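ALKF (Bacillus cereus, PDB 3ZBO) is of unknown cellular role but has affinity for branched DNA structures such as, probably, Holliday junctions, and is related to the HEAT-like repeat DNA glycosylases. Local coordinates at residues E85-A95 against K121-K130; C139-D147 against N179-P190. All coordinates share one frame; numbering follows the deposited sequence.

Contact 1 (E85-A95 against K121-K130); sequences ESDFDRWIDGA and KWIASGDELK
Glu85 and Lys121 form a salt bridge at the margin of this contact: Lys121 NZ donates to Glu85 OE2 at 2.8 Å, on the syn lone pair of the carboxylate. Both chains are extended beyond CG and meet at about a right angle. Further in, the indole N-H of Trp122 reaches Asp89 OD1, with NE1 3.1 Å from that oxygen and an N-H...O angle of 156°; the acceptor lies in the indole plane, while the carboxylate is turned 47° from it. A water bonded to Lys130 NZ gives a weak second bond to Asp89 OD1. Another water accepts a hydrogen bond from the same NZ and donates to Asp93 OD1 at 2.6 Å, relaying between opposite charges 4.4 Å apart (Asp93 OD1 to Lys130 NZ). In this mostly helical fold, consistent with the HEAT-like solenoid of the related glycosylases, helix 85-94 packs against the end of helix 115-124 and the start of helix 128-144, on both sides of the turn that joins them. The chain leaves helical geometry at Gly126, where phi is positive, and Asp127 N-caps the second helix by accepting from Lys130 N. Ile92 fills the middle. Its CB makes a CH-pi contact over the six-membered ring of Trp122, 4.0 Å from the centroid; with CG1 anti to the backbone N (chi1 -161°), CG2 is also left over that face, toward the rim, and CG1 lies 3.7 Å from Lys130 CG. Phe88 O approaches the edge of the indole at CZ2. Val105, Leu109 and Ala133 also touch Trp122. At the far end Leu129 CD1 lies 3.4 Å from Ala95 O.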
loop_
_atom_site.group_PDB
_atom_site.type_symbol
_atom_site.label_atom_id
_atom_site.label_comp_id
_atom_site.label_asym_id
_atom_site.label_seq_id
_atom_site.Cartn_x
_atom_site.Cartn_y
_atom_site.Cartn_z
ATOM N N GLU A 85 -15.706 8.265 -1.301
ATOM C CA GLU A 85 -14.525 8.985 -1.727
ATOM C C GLU A 85 -14.088 10.007 -0.657
ATOM O O GLU A 85 -12.878 10.168 -0.372
ATOM C CB GLU A 85 -14.750 9.637 -3.140
ATOM C CG GLU A 85 -13.583 10.420 -3.566
ATOM C CD GLU A 85 -13.713 10.880 -5.036
ATOM O OE1 GLU A 85 -14.619 10.360 -5.740
ATOM O OE2 GLU A 85 -12.915 11.708 -5.452
ATOM N N SER A 86 -15.056 10.776 -0.049
ATOM C CA SER A 86 -14.714 11.778 0.921
ATOM C C SER A 86 -14.016 11.094 2.121
ATOM O O SER A 86 -13.094 11.658 2.661
ATOM C CB SER A 86 -16.020 12.559 1.353
ATOM O OG SER A 86 -15.674 13.380 2.444
ATOM N N ASP A 87 -14.477 9.888 2.488
ATOM C CA ASP A 87 -13.888 9.193 3.615
ATOM C C ASP A 87 -12.427 8.850 3.285
ATOM O O ASP A 87 -11.533 9.043 4.130
ATOM C CB ASP A 87 -14.601 7.899 3.938
ATOM C CG ASP A 87 -16.050 8.108 4.491
ATOM O OD1 ASP A 87 -16.289 9.151 5.156
ATOM O OD2 ASP A 87 -16.915 7.200 4.250
ATOM N N PHE A 88 -12.224 8.277 2.090
ATOM C CA PHE A 88 -10.823 7.967 1.716
ATOM C C PHE A 88 -9.962 9.192 1.624
ATOM O O PHE A 88 -8.764 9.125 2.036
ATOM C CB PHE A 88 -10.796 7.184 0.416
ATOM C CG PHE A 88 -11.134 5.729 0.615
ATOM C CD1 PHE A 88 -10.183 4.863 1.240
ATOM C CD2 PHE A 88 -12.309 5.237 0.170
ATOM C CE1 PHE A 88 -10.574 3.491 1.486
ATOM C CE2 PHE A 88 -12.697 3.864 0.411
ATOM C CZ PHE A 88 -11.779 3.000 1.084
ATOM N N ASP A 89 -10.507 10.343 1.174
ATOM C CA ASP A 89 -9.673 11.544 1.133
ATOM C C ASP A 89 -9.312 11.998 2.537
ATOM O O ASP A 89 -8.198 12.440 2.794
ATOM C CB ASP A 89 -10.477 12.676 0.428
ATOM C CG ASP A 89 -10.539 12.476 -1.092
ATOM O OD1 ASP A 89 -9.676 11.764 -1.588
ATOM O OD2 ASP A 89 -11.467 12.961 -1.797
ATOM N N ARG A 90 -10.217 11.809 3.544
ATOM C CA ARG A 90 -9.794 12.079 4.918
ATOM C C ARG A 90 -8.657 11.188 5.384
ATOM O O ARG A 90 -7.682 11.642 6.004
ATOM C CB ARG A 90 -10.964 11.932 5.940
ATOM C CG ARG A 90 -12.040 12.982 5.700
ATOM C CD ARG A 90 -13.159 12.933 6.806
ATOM N NE ARG A 90 -13.868 11.653 6.739
ATOM C CZ ARG A 90 -13.624 10.530 7.470
ATOM N NH1 ARG A 90 -12.640 10.428 8.379
ATOM N NH2 ARG A 90 -14.331 9.443 7.211
ATOM N N TRP A 91 -8.799 9.928 5.057
ATOM C CA TRP A 91 -7.791 8.955 5.552
ATOM C C TRP A 91 -6.434 9.275 4.865
ATOM O O TRP A 91 -5.406 9.304 5.523
ATOM C CB TRP A 91 -8.221 7.500 5.229
ATOM C CG TRP A 91 -9.194 6.968 6.281
ATOM C CD1 TRP A 91 -10.282 7.609 6.792
ATOM C CD2 TRP A 91 -9.223 5.632 6.774
ATOM N NE1 TRP A 91 -10.951 6.724 7.681
ATOM C CE2 TRP A 91 -10.269 5.546 7.704
ATOM C CE3 TRP A 91 -8.405 4.527 6.574
ATOM C CZ2 TRP A 91 -10.605 4.349 8.394
ATOM C CZ3 TRP A 91 -8.671 3.319 7.355
ATOM C CH2 TRP A 91 -9.718 3.302 8.277
ATOM N N ILE A 92 -6.444 9.551 3.540
ATOM C CA ILE A 92 -5.138 9.821 2.947
ATOM C C ILE A 92 -4.541 11.119 3.483
ATOM O O ILE A 92 -3.309 11.238 3.600
ATOM C CB ILE A 92 -5.193 9.783 1.410
ATOM C CG1 ILE A 92 -3.799 9.588 0.766
ATOM C CG2 ILE A 92 -5.813 11.113 0.798
ATOM C CD1 ILE A 92 -3.095 8.238 1.174
ATOM N N ASP A 93 -5.379 12.095 3.852
ATOM C CA ASP A 93 -4.812 13.324 4.445
ATOM C C ASP A 93 -4.099 13.043 5.741
ATOM O O ASP A 93 -3.208 13.790 6.063
ATOM C CB ASP A 93 -5.934 14.349 4.730
ATOM C CG ASP A 93 -6.460 15.014 3.455
ATOM O OD1 ASP A 93 -5.857 14.936 2.399
ATOM O OD2 ASP A 93 -7.534 15.693 3.569
ATOM N N GLY A 94 -4.474 11.980 6.462
ATOM C CA GLY A 94 -3.781 11.637 7.677
ATOM C C GLY A 94 -2.651 10.619 7.563
ATOM O O GLY A 94 -1.984 10.347 8.551
ATOM N N ALA A 95 -2.386 10.207 6.320
ATOM C CA ALA A 95 -1.377 9.181 6.127
ATOM C C ALA A 95 -0.019 9.864 5.953
ATOM O O ALA A 95 0.445 10.146 4.838
ATOM C CB ALA A 95 -1.756 8.410 4.847
ATOM N N LYS A 121 -7.440 9.521 -9.319
ATOM C CA LYS A 121 -7.363 10.882 -8.875
ATOM C C LYS A 121 -6.118 11.103 -8.077
ATOM O O LYS A 121 -5.416 12.126 -8.180
ATOM C CB LYS A 121 -8.592 11.264 -8.036
ATOM C CG LYS A 121 -9.813 11.383 -8.930
ATOM C CD LYS A 121 -10.987 11.843 -8.029
ATOM C CE LYS A 121 -12.287 11.696 -8.823
ATOM N NZ LYS A 121 -13.311 12.580 -8.057
ATOM N N TRP A 122 -5.791 10.136 -7.197
ATOM C CA TRP A 122 -4.628 10.286 -6.391
ATOM C C TRP A 122 -3.344 10.303 -7.208
ATOM O O TRP A 122 -2.418 11.076 -6.928
ATOM C CB TRP A 122 -4.546 9.195 -5.239
ATOM C CG TRP A 122 -5.571 9.438 -4.208
ATOM C CD1 TRP A 122 -6.438 10.529 -4.133
ATOM C CD2 TRP A 122 -5.890 8.587 -3.110
ATOM N NE1 TRP A 122 -7.278 10.412 -2.981
ATOM C CE2 TRP A 122 -6.974 9.206 -2.371
ATOM C CE3 TRP A 122 -5.395 7.332 -2.693
ATOM C CZ2 TRP A 122 -7.483 8.644 -1.202
ATOM C CZ3 TRP A 122 -5.949 6.745 -1.582
ATOM C CH2 TRP A 122 -7.012 7.440 -0.839
ATOM N N ILE A 123 -3.259 9.412 -8.175
ATOM C CA ILE A 123 -2.064 9.425 -9.047
ATOM C C ILE A 123 -1.880 10.817 -9.715
ATOM O O ILE A 123 -0.749 11.264 -9.916
ATOM C CB ILE A 123 -2.166 8.260 -10.044
ATOM C CG1 ILE A 123 -1.889 6.952 -9.314
ATOM C CG2 ILE A 123 -1.150 8.466 -11.261
ATOM C CD1 ILE A 123 -2.203 5.758 -10.195
ATOM N N ALA A 124 -3.039 11.370 -10.114
ATOM C CA ALA A 124 -3.047 12.690 -10.836
ATOM C C ALA A 124 -2.764 13.860 -9.940
ATOM O O ALA A 124 -2.624 15.059 -10.431
ATOM C CB ALA A 124 -4.384 12.852 -11.476
ATOM N N SER A 125 -2.751 13.633 -8.622
ATOM C CA SER A 125 -2.726 14.761 -7.712
ATOM C C SER A 125 -1.481 15.534 -7.629
ATOM O O SER A 125 -1.483 16.737 -7.152
ATOM C CB SER A 125 -3.030 14.291 -6.269
ATOM O OG SER A 125 -1.924 13.521 -5.732
ATOM N N GLY A 126 -0.347 14.961 -7.981
ATOM C CA GLY A 126 0.970 15.609 -7.809
ATOM C C GLY A 126 1.523 15.583 -6.398
ATOM O O GLY A 126 2.611 16.119 -6.169
ATOM N N ASP A 127 0.815 14.954 -5.402
ATOM C CA ASP A 127 1.274 14.937 -4.030
ATOM C C ASP A 127 1.909 13.595 -3.729
ATOM O O ASP A 127 1.330 12.583 -4.099
ATOM C CB ASP A 127 0.025 15.179 -3.118
ATOM C CG ASP A 127 0.334 14.903 -1.706
ATOM O OD1 ASP A 127 0.250 13.730 -1.190
ATOM O OD2 ASP A 127 0.742 15.866 -1.030
ATOM N N GLU A 128 3.156 13.649 -3.212
ATOM C CA GLU A 128 4.020 12.429 -3.072
ATOM C C GLU A 128 3.219 11.262 -2.492
ATOM O O GLU A 128 3.202 10.140 -3.111
ATOM C CB GLU A 128 5.250 12.765 -2.170
ATOM C CG GLU A 128 6.111 11.512 -1.946
ATOM C CD GLU A 128 7.442 11.859 -1.396
ATOM O OE1 GLU A 128 7.604 13.080 -0.968
ATOM O OE2 GLU A 128 8.332 11.054 -1.244
ATOM N N LEU A 129 2.667 11.423 -1.295
ATOM C CA LEU A 129 2.139 10.227 -0.663
ATOM C C LEU A 129 0.760 9.880 -1.186
ATOM O O LEU A 129 0.386 8.644 -1.200
ATOM C CB LEU A 129 2.028 10.468 0.834
ATOM C CG LEU A 129 3.373 10.587 1.563
ATOM C CD1 LEU A 129 3.230 11.001 2.994
ATOM C CD2 LEU A 129 4.067 9.205 1.525
ATOM N N LYS A 130 -0.018 10.854 -1.676
ATOM C CA LYS A 130 -1.263 10.457 -2.338
ATOM C C LYS A 130 -1.012 9.664 -3.647
ATOM O O LYS A 130 -1.669 8.621 -3.895
ATOM C CB LYS A 130 -2.129 11.681 -2.761
ATOM C CG LYS A 130 -2.797 12.274 -1.645
ATOM C CD LYS A 130 -3.827 13.344 -2.265
ATOM C CE LYS A 130 -4.199 14.316 -1.163
ATOM N NZ LYS A 130 -5.219 15.163 -1.913
HETATM O O HOH W 1 -7.453 13.971 -2.460
HETATM O O HOH W 2 -7.242 14.188 0.273
#

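Contact 2 (C139-D147 against N179-P190); sequences CWLLGNRKD and NFLNTVAISYVP
Leu142 and Cys139 carry a nearly parallel helix-helix contact between the C-terminal parts of helices 128-144 and 171-187, consistent with the side-by-side helix packing of a HEAT-like solenoid. The axes of the short segments cross at 15° and come within 9.4 Å. Cys139 SG sits 3.3 Å from Phe180 N and also touches the amide of Asn179, whose ND2 approaches Trp140 CH2 with amide and indole planes 63° apart. Leu142 divides its branches: CD1 meets Val184 CG2 at 3.8 Å, and CD2 turns to Tyr188 CD1. Thr183 CG2 lies anti to its backbone N, which sets it against Leu142 CB, while OG1 donates to Asn179 O at 2.8 Å within its own helix. Beyond the helix ends, Asp147 borders the Tyr188 ring, its carboxylate turned 72° from it. One water joins Asp147 OD2, Ser187 O and Val189 N; another bridges Asp147 O and Tyr188 OH. Lys235 forms a salt bridge with Asp147 OD1 and donates to Leu142 O and Ser187 O, tying the two helix ends to the C-terminal tail. Helix 98-110 packs on Trp140, helix 152-165 touches Phe180 and Tyr188, and helix 219-228 meets Asn182, Ala185 and Ile186.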
loop_
_atom_site.group_PDB
_atom_site.type_symbol
_atom_site.label_atom_id
_atom_site.label_comp_id
_atom_site.label_asym_id
_atom_site.label_seq_id
_atom_site.Cartn_x
_atom_site.Cartn_y
_atom_site.Cartn_z
ATOM N N CYS A 139 -1.331 -1.901 -7.385
ATOM C CA CYS A 139 -0.612 -3.178 -7.141
ATOM C C CYS A 139 -1.502 -4.130 -6.357
ATOM O O CYS A 139 -1.517 -5.334 -6.693
ATOM C CB CYS A 139 0.652 -2.938 -6.332
ATOM S SG CYS A 139 1.848 -1.894 -7.129
ATOM N N TRP A 140 -2.258 -3.663 -5.334
ATOM C CA TRP A 140 -3.078 -4.559 -4.544
ATOM C C TRP A 140 -4.249 -5.025 -5.365
ATOM O O TRP A 140 -4.640 -6.215 -5.222
ATOM C CB TRP A 140 -3.591 -3.856 -3.251
ATOM C CG TRP A 140 -2.448 -3.156 -2.523
ATOM C CD1 TRP A 140 -2.603 -1.933 -1.889
ATOM C CD2 TRP A 140 -1.051 -3.514 -2.364
ATOM N NE1 TRP A 140 -1.403 -1.517 -1.320
ATOM C CE2 TRP A 140 -0.427 -2.411 -1.662
ATOM C CE3 TRP A 140 -0.209 -4.586 -2.849
ATOM C CZ2 TRP A 140 0.916 -2.427 -1.288
ATOM C CZ3 TRP A 140 1.093 -4.586 -2.520
ATOM C CH2 TRP A 140 1.697 -3.490 -1.758
ATOM N N LEU A 141 -4.808 -4.158 -6.211
ATOM C CA LEU A 141 -5.957 -4.602 -7.069
ATOM C C LEU A 141 -5.496 -5.668 -8.058
ATOM O O LEU A 141 -6.222 -6.677 -8.282
ATOM C CB LEU A 141 -6.448 -3.412 -7.887
ATOM C CG LEU A 141 -7.204 -2.364 -7.114
ATOM C CD1 LEU A 141 -7.420 -1.253 -8.072
ATOM C CD2 LEU A 141 -8.521 -2.907 -6.584
ATOM N N LEU A 142 -4.310 -5.525 -8.626
ATOM C CA LEU A 142 -3.849 -6.545 -9.652
ATOM C C LEU A 142 -3.663 -7.888 -8.956
ATOM O O LEU A 142 -3.733 -8.923 -9.641
ATOM C CB LEU A 142 -2.556 -6.053 -10.213
ATOM C CG LEU A 142 -2.739 -4.930 -11.179
ATOM C CD1 LEU A 142 -1.403 -4.204 -11.475
ATOM C CD2 LEU A 142 -3.474 -5.337 -12.518
ATOM N N GLY A 143 -3.528 -7.924 -7.595
ATOM C CA GLY A 143 -3.521 -9.238 -6.892
ATOM C C GLY A 143 -4.845 -9.749 -6.358
ATOM O O GLY A 143 -4.951 -10.953 -5.967
ATOM N N ASN A 144 -5.864 -8.899 -6.284
ATOM C CA ASN A 144 -7.148 -9.359 -5.767
ATOM C C ASN A 144 -8.285 -9.174 -6.773
ATOM O O ASN A 144 -9.453 -9.246 -6.401
ATOM C CB ASN A 144 -7.469 -8.702 -4.429
ATOM C CG ASN A 144 -8.558 -9.446 -3.670
ATOM O OD1 ASN A 144 -8.667 -10.673 -3.760
ATOM N ND2 ASN A 144 -9.345 -8.717 -2.926
ATOM N N ARG A 145 -7.922 -9.027 -8.059
ATOM C CA ARG A 145 -8.986 -8.855 -9.058
ATOM C C ARG A 145 -8.601 -9.672 -10.258
ATOM O O ARG A 145 -7.441 -9.856 -10.630
ATOM C CB ARG A 145 -9.147 -7.384 -9.517
ATOM C CG ARG A 145 -9.535 -6.349 -8.442
ATOM C CD ARG A 145 -10.892 -6.438 -7.887
ATOM N NE ARG A 145 -10.899 -5.524 -6.725
ATOM C CZ ARG A 145 -11.961 -4.964 -6.216
ATOM N NH1 ARG A 145 -13.180 -5.227 -6.737
ATOM N NH2 ARG A 145 -11.804 -4.119 -5.221
ATOM N N LYS A 146 -9.639 -10.152 -10.952
ATOM C CA LYS A 146 -9.374 -10.784 -12.228
ATOM C C LYS A 146 -8.919 -9.743 -13.287
ATOM O O LYS A 146 -9.172 -8.528 -13.196
ATOM C CB LYS A 146 -10.631 -11.558 -12.744
ATOM C CG LYS A 146 -11.432 -12.278 -11.633
ATOM C CD LYS A 146 -12.681 -13.060 -12.176
ATOM C CE LYS A 146 -12.988 -14.330 -11.402
ATOM N NZ LYS A 146 -11.873 -15.313 -11.474
ATOM N N ASP A 147 -8.195 -10.224 -14.290
ATOM C CA ASP A 147 -7.664 -9.353 -15.260
ATOM C C ASP A 147 -8.695 -8.488 -15.979
ATOM O O ASP A 147 -8.412 -7.367 -16.415
ATOM C CB ASP A 147 -6.790 -10.117 -16.277
ATOM C CG ASP A 147 -5.474 -10.587 -15.688
ATOM O OD1 ASP A 147 -5.066 -10.050 -14.617
ATOM O OD2 ASP A 147 -4.844 -11.412 -16.369
ATOM N N ASN A 179 6.865 -0.858 -7.674
ATOM C CA ASN A 179 6.006 -1.988 -7.270
ATOM C C ASN A 179 5.000 -2.219 -8.437
ATOM O O ASN A 179 4.753 -3.418 -8.801
ATOM C CB ASN A 179 5.364 -1.637 -5.887
ATOM C CG ASN A 179 4.581 -2.771 -5.300
ATOM O OD1 ASN A 179 4.738 -3.908 -5.739
ATOM N ND2 ASN A 179 3.831 -2.491 -4.212
ATOM N N PHE A 180 4.456 -1.169 -9.014
ATOM C CA PHE A 180 3.501 -1.377 -10.101
ATOM C C PHE A 180 4.198 -2.123 -11.277
ATOM O O PHE A 180 3.568 -3.015 -11.860
ATOM C CB PHE A 180 2.913 0.020 -10.474
ATOM C CG PHE A 180 1.931 -0.030 -11.633
ATOM C CD1 PHE A 180 0.588 -0.298 -11.376
ATOM C CD2 PHE A 180 2.386 0.219 -12.900
ATOM C CE1 PHE A 180 -0.346 -0.307 -12.430
ATOM C CE2 PHE A 180 1.470 0.211 -13.972
ATOM C CZ PHE A 180 0.073 -0.064 -13.747
ATOM N N LEU A 181 5.394 -1.739 -11.679
ATOM C CA LEU A 181 6.109 -2.460 -12.758
ATOM C C LEU A 181 6.217 -3.934 -12.408
ATOM O O LEU A 181 5.918 -4.787 -13.233
ATOM C CB LEU A 181 7.567 -1.951 -12.962
ATOM C CG LEU A 181 7.670 -0.492 -13.367
ATOM C CD1 LEU A 181 9.183 -0.358 -13.707
ATOM C CD2 LEU A 181 6.819 -0.192 -14.725
ATOM N N ASN A 182 6.673 -4.225 -11.180
ATOM C CA ASN A 182 6.793 -5.633 -10.802
ATOM C C ASN A 182 5.513 -6.357 -10.791
ATOM O O ASN A 182 5.457 -7.477 -11.262
ATOM C CB ASN A 182 7.275 -5.709 -9.350
ATOM C CG ASN A 182 8.708 -5.698 -9.183
ATOM O OD1 ASN A 182 9.323 -6.808 -9.225
ATOM N ND2 ASN A 182 9.230 -4.604 -8.658
ATOM N N THR A 183 4.441 -5.715 -10.349
ATOM C CA THR A 183 3.149 -6.382 -10.153
ATOM C C THR A 183 2.515 -6.604 -11.504
ATOM O O THR A 183 1.911 -7.678 -11.724
ATOM C CB THR A 183 2.242 -5.527 -9.249
ATOM O OG1 THR A 183 2.893 -5.400 -7.980
ATOM C CG2 THR A 183 0.932 -6.332 -9.013
ATOM N N VAL A 184 2.574 -5.618 -12.413
ATOM C CA VAL A 184 1.996 -5.830 -13.794
ATOM C C VAL A 184 2.759 -7.014 -14.416
ATOM O O VAL A 184 2.143 -7.912 -14.998
ATOM C CB VAL A 184 2.116 -4.570 -14.679
ATOM C CG1 VAL A 184 1.688 -4.957 -16.142
ATOM C CG2 VAL A 184 1.165 -3.452 -14.117
ATOM N N ALA A 185 4.094 -7.027 -14.303
ATOM C CA ALA A 185 4.841 -8.122 -15.013
ATOM C C ALA A 185 4.459 -9.486 -14.536
ATOM O O ALA A 185 4.546 -10.451 -15.351
ATOM C CB ALA A 185 6.302 -7.845 -14.843
ATOM N N ILE A 186 4.174 -9.651 -13.260
ATOM C CA ILE A 186 3.840 -10.952 -12.719
ATOM C C ILE A 186 2.367 -11.222 -12.659
ATOM O O ILE A 186 1.924 -12.362 -12.941
ATOM C CB ILE A 186 4.517 -11.066 -11.316
ATOM C CG1 ILE A 186 6.025 -11.024 -11.438
ATOM C CG2 ILE A 186 4.039 -12.384 -10.638
ATOM C CD1 ILE A 186 6.660 -12.010 -12.473
ATOM N N SER A 187 1.536 -10.255 -12.265
ATOM C CA SER A 187 0.133 -10.530 -12.001
ATOM C C SER A 187 -0.850 -10.079 -13.094
ATOM O O SER A 187 -2.023 -10.357 -12.928
ATOM C CB SER A 187 -0.301 -9.916 -10.667
ATOM O OG SER A 187 0.473 -10.479 -9.583
ATOM N N TYR A 188 -0.376 -9.428 -14.131
ATOM C CA TYR A 188 -1.237 -8.998 -15.250
ATOM C C TYR A 188 -0.660 -9.454 -16.561
ATOM O O TYR A 188 -0.034 -8.732 -17.306
ATOM C CB TYR A 188 -1.353 -7.448 -15.186
ATOM C CG TYR A 188 -2.470 -7.008 -16.216
ATOM C CD1 TYR A 188 -3.774 -7.303 -15.979
ATOM C CD2 TYR A 188 -2.060 -6.297 -17.343
ATOM C CE1 TYR A 188 -4.769 -6.855 -16.964
ATOM C CE2 TYR A 188 -2.966 -5.808 -18.301
ATOM C CZ TYR A 188 -4.315 -6.168 -18.090
ATOM O OH TYR A 188 -5.205 -5.735 -19.045
ATOM N N VAL A 189 -0.899 -10.750 -16.828
ATOM C CA VAL A 189 -0.237 -11.374 -17.984
ATOM C C VAL A 189 -0.500 -10.748 -19.334
ATOM O O VAL A 189 0.371 -10.856 -20.223
ATOM C CB VAL A 189 -0.453 -12.899 -18.079
ATOM C CG1 VAL A 189 0.082 -13.583 -16.862
ATOM C CG2 VAL A 189 -1.898 -13.283 -18.309
ATOM N N PRO A 190 -1.641 -10.047 -19.518
ATOM C CA PRO A 190 -1.708 -9.382 -20.869
ATOM C C PRO A 190 -0.593 -8.465 -21.249
ATOM O O PRO A 190 -0.270 -8.289 -22.433
ATOM C CB PRO A 190 -3.063 -8.706 -20.825
ATOM C CG PRO A 190 -3.875 -9.516 -19.866
ATOM C CD PRO A 190 -2.852 -9.880 -18.722
HETATM O O HOH W 3 -2.692 -12.140 -14.952
HETATM O O HOH W 4 -7.680 -6.836 -19.129
#

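Contact 1 closes before contact 2 opens along the chain, and helix 128-144 belongs to both: its first turn lies in contact 1 and its last turns in contact 2. The centres are 21 Å apart and the nearest atoms about 7 Å, so the two do not touch. Through this shared helix, helix 85-94 is linked to helix 171-187, and helix 98-110 packs against both contacts, on Trp122 in one and Trp140 in the other. All four segments belong to the part of the chain related to DNA alkylation repair enzymes. The series of neighbouring helices fits a HEAT-like solenoid, a scaffold that related glycosylases use to bind DNA.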